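PDB 1YZU: Ras-related protein Rab-21 from Homo sapiens, which is a small G protein of the Rab branch of the Ras family, with the Ras-like fold of the P-loop NTPase clan, modelled here with GNP and a magnesium ion. Local coordinates for residues K8-G13 with I74-S79. Numbering follows the deposited sequence.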
# COMPACT_ATOMS: atom_id res chain seq x y z
N LYS A 8 5.76 4.21 -10.36
CA LYS A 8 5.80 2.85 -9.83
C LYS A 8 5.49 2.87 -8.33
O LYS A 8 6.02 3.70 -7.60
CB LYS A 8 7.17 2.21 -10.10
CG LYS A 8 7.40 0.88 -9.40
CD LYS A 8 8.49 0.10 -10.08
CE LYS A 8 8.91 -1.11 -9.27
NZ LYS A 8 10.09 -1.79 -9.94
N VAL A 9 4.64 1.96 -7.89
CA VAL A 9 4.17 1.92 -6.52
C VAL A 9 4.22 0.46 -6.10
O VAL A 9 3.84 -0.40 -6.86
CB VAL A 9 2.73 2.54 -6.43
CG1 VAL A 9 2.01 2.20 -5.14
CG2 VAL A 9 2.79 4.05 -6.60
N VAL A 10 4.68 0.18 -4.89
CA VAL A 10 4.74 -1.20 -4.44
C VAL A 10 3.92 -1.36 -3.17
O VAL A 10 3.85 -0.45 -2.38
CB VAL A 10 6.20 -1.69 -4.25
CG1 VAL A 10 6.93 -0.86 -3.24
CG2 VAL A 10 6.22 -3.17 -3.86
N LEU A 11 3.27 -2.51 -3.04
CA LEU A 11 2.37 -2.82 -1.95
C LEU A 11 3.06 -3.77 -0.99
O LEU A 11 3.62 -4.78 -1.40
CB LEU A 11 1.14 -3.55 -2.49
CG LEU A 11 0.23 -2.70 -3.37
CD1 LEU A 11 -0.65 -3.57 -4.21
CD2 LEU A 11 -0.63 -1.81 -2.50
N LEU A 12 3.00 -3.44 0.30
CA LEU A 12 3.70 -4.21 1.32
C LEU A 12 2.80 -4.38 2.54
O LEU A 12 1.80 -3.69 2.66
CB LEU A 12 4.97 -3.50 1.74
CG LEU A 12 5.95 -3.07 0.66
CD1 LEU A 12 6.93 -2.06 1.20
CD2 LEU A 12 6.68 -4.29 0.15
N GLY A 13 3.18 -5.29 3.43
CA GLY A 13 2.39 -5.62 4.61
C GLY A 13 2.24 -7.13 4.74
O GLY A 13 2.60 -7.87 3.83
N ILE A 74 17.48 -5.22 -6.68
CA ILE A 74 17.60 -5.45 -8.12
C ILE A 74 16.45 -4.82 -8.88
O ILE A 74 16.64 -4.11 -9.87
CB ILE A 74 17.64 -6.95 -8.41
N TYR A 75 15.25 -5.09 -8.40
CA TYR A 75 14.05 -4.94 -9.20
C TYR A 75 13.10 -3.84 -8.74
O TYR A 75 12.13 -3.52 -9.43
CB TYR A 75 13.34 -6.30 -9.25
CG TYR A 75 14.03 -7.29 -10.18
CD1 TYR A 75 14.56 -8.50 -9.72
CD2 TYR A 75 14.15 -7.01 -11.54
CE1 TYR A 75 15.17 -9.41 -10.59
CE2 TYR A 75 14.77 -7.89 -12.41
CZ TYR A 75 15.27 -9.10 -11.94
OH TYR A 75 15.88 -9.95 -12.85
N TYR A 76 13.37 -3.25 -7.58
CA TYR A 76 12.44 -2.26 -7.04
C TYR A 76 13.06 -0.94 -6.62
O TYR A 76 12.38 -0.14 -5.98
CB TYR A 76 11.75 -2.86 -5.83
CG TYR A 76 10.69 -3.87 -6.12
CD1 TYR A 76 10.93 -5.22 -5.95
CD2 TYR A 76 9.41 -3.46 -6.49
CE1 TYR A 76 9.95 -6.16 -6.16
CE2 TYR A 76 8.42 -4.38 -6.72
CZ TYR A 76 8.69 -5.74 -6.55
OH TYR A 76 7.70 -6.69 -6.75
N ARG A 77 14.33 -0.71 -6.97
CA ARG A 77 15.04 0.51 -6.54
C ARG A 77 14.48 1.78 -7.21
O ARG A 77 14.74 2.89 -6.72
CB ARG A 77 16.57 0.39 -6.79
N ASP A 78 13.72 1.61 -8.28
CA ASP A 78 13.12 2.74 -9.02
C ASP A 78 11.64 2.97 -8.63
O ASP A 78 10.84 3.45 -9.46
CB ASP A 78 13.25 2.49 -10.52
CG ASP A 78 12.63 1.17 -10.96
OD1 ASP A 78 12.39 0.29 -10.09
OD2 ASP A 78 12.36 1.02 -12.19
N SER A 79 11.27 2.64 -7.39
CA SER A 79 9.88 2.81 -6.93
C SER A 79 9.67 4.22 -6.45
O SER A 79 10.48 4.72 -5.68
CB SER A 79 9.56 1.87 -5.78
OG SER A 79 9.66 0.52 -6.20
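Lys8 and Ser79 have the nearest CA atoms across the contact, 5.0 Å apart, where the strand that includes residues 8-13 runs past a turn that follows helix 65-75. Tyr76 is the first residue to leave helical backbone angles, and a type I beta turn from Tyr76 to Ser79 brings the chain back beside Lys8. The turn is closed by a weak bond from Ser79 N to Tyr76 O, and Ser79 OG donates to the same carbonyl oxygen at 2.8 Å, so the side-chain hydroxyl reinforces a weak turn bond.

Across the contact, Lys8 does most of the work. Its CG stands anti to the backbone N (chi1 170°), and the rest of the chain is extended, carrying the ammonium group past Ser79 OG, along the strand-facing side of the turn, to where the turn begins. There Lys8 NZ bonds to Tyr75 O at 2.7 Å, within the carbonyl plane and with a C=O...N angle of 149°. The same nitrogen forms a salt bridge with Asp78 OD1 at 3.1 Å, approaching on the syn side but 24° out of the carboxylate plane. Lys8 thereby ties the carbonyl of Tyr75 to Asp78 in the turn.

In the Ras-like fold this strand lies inside the mixed sheet and runs on to Gly13, which fits the start of the P-loop; the turn leads into the parallel neighbour, strand 81-87, whose Gly81 pairs with Lys8 and Val10.

The Tyr76 side chain crosses those of Lys8 and Val10 at about a right angle. Lys8 CE comes obliquely to Tyr76 CD2 at 3.7 Å, and Val10 CG2 packs against Tyr76 CE2 at 3.8 Å. Ser79 OG sits at the ring edge, in plane, 3.6 Å from Lys8 CE. Phe68 meets the Tyr76 ring as well, while Trp60 makes a cation-pi contact with Lys8.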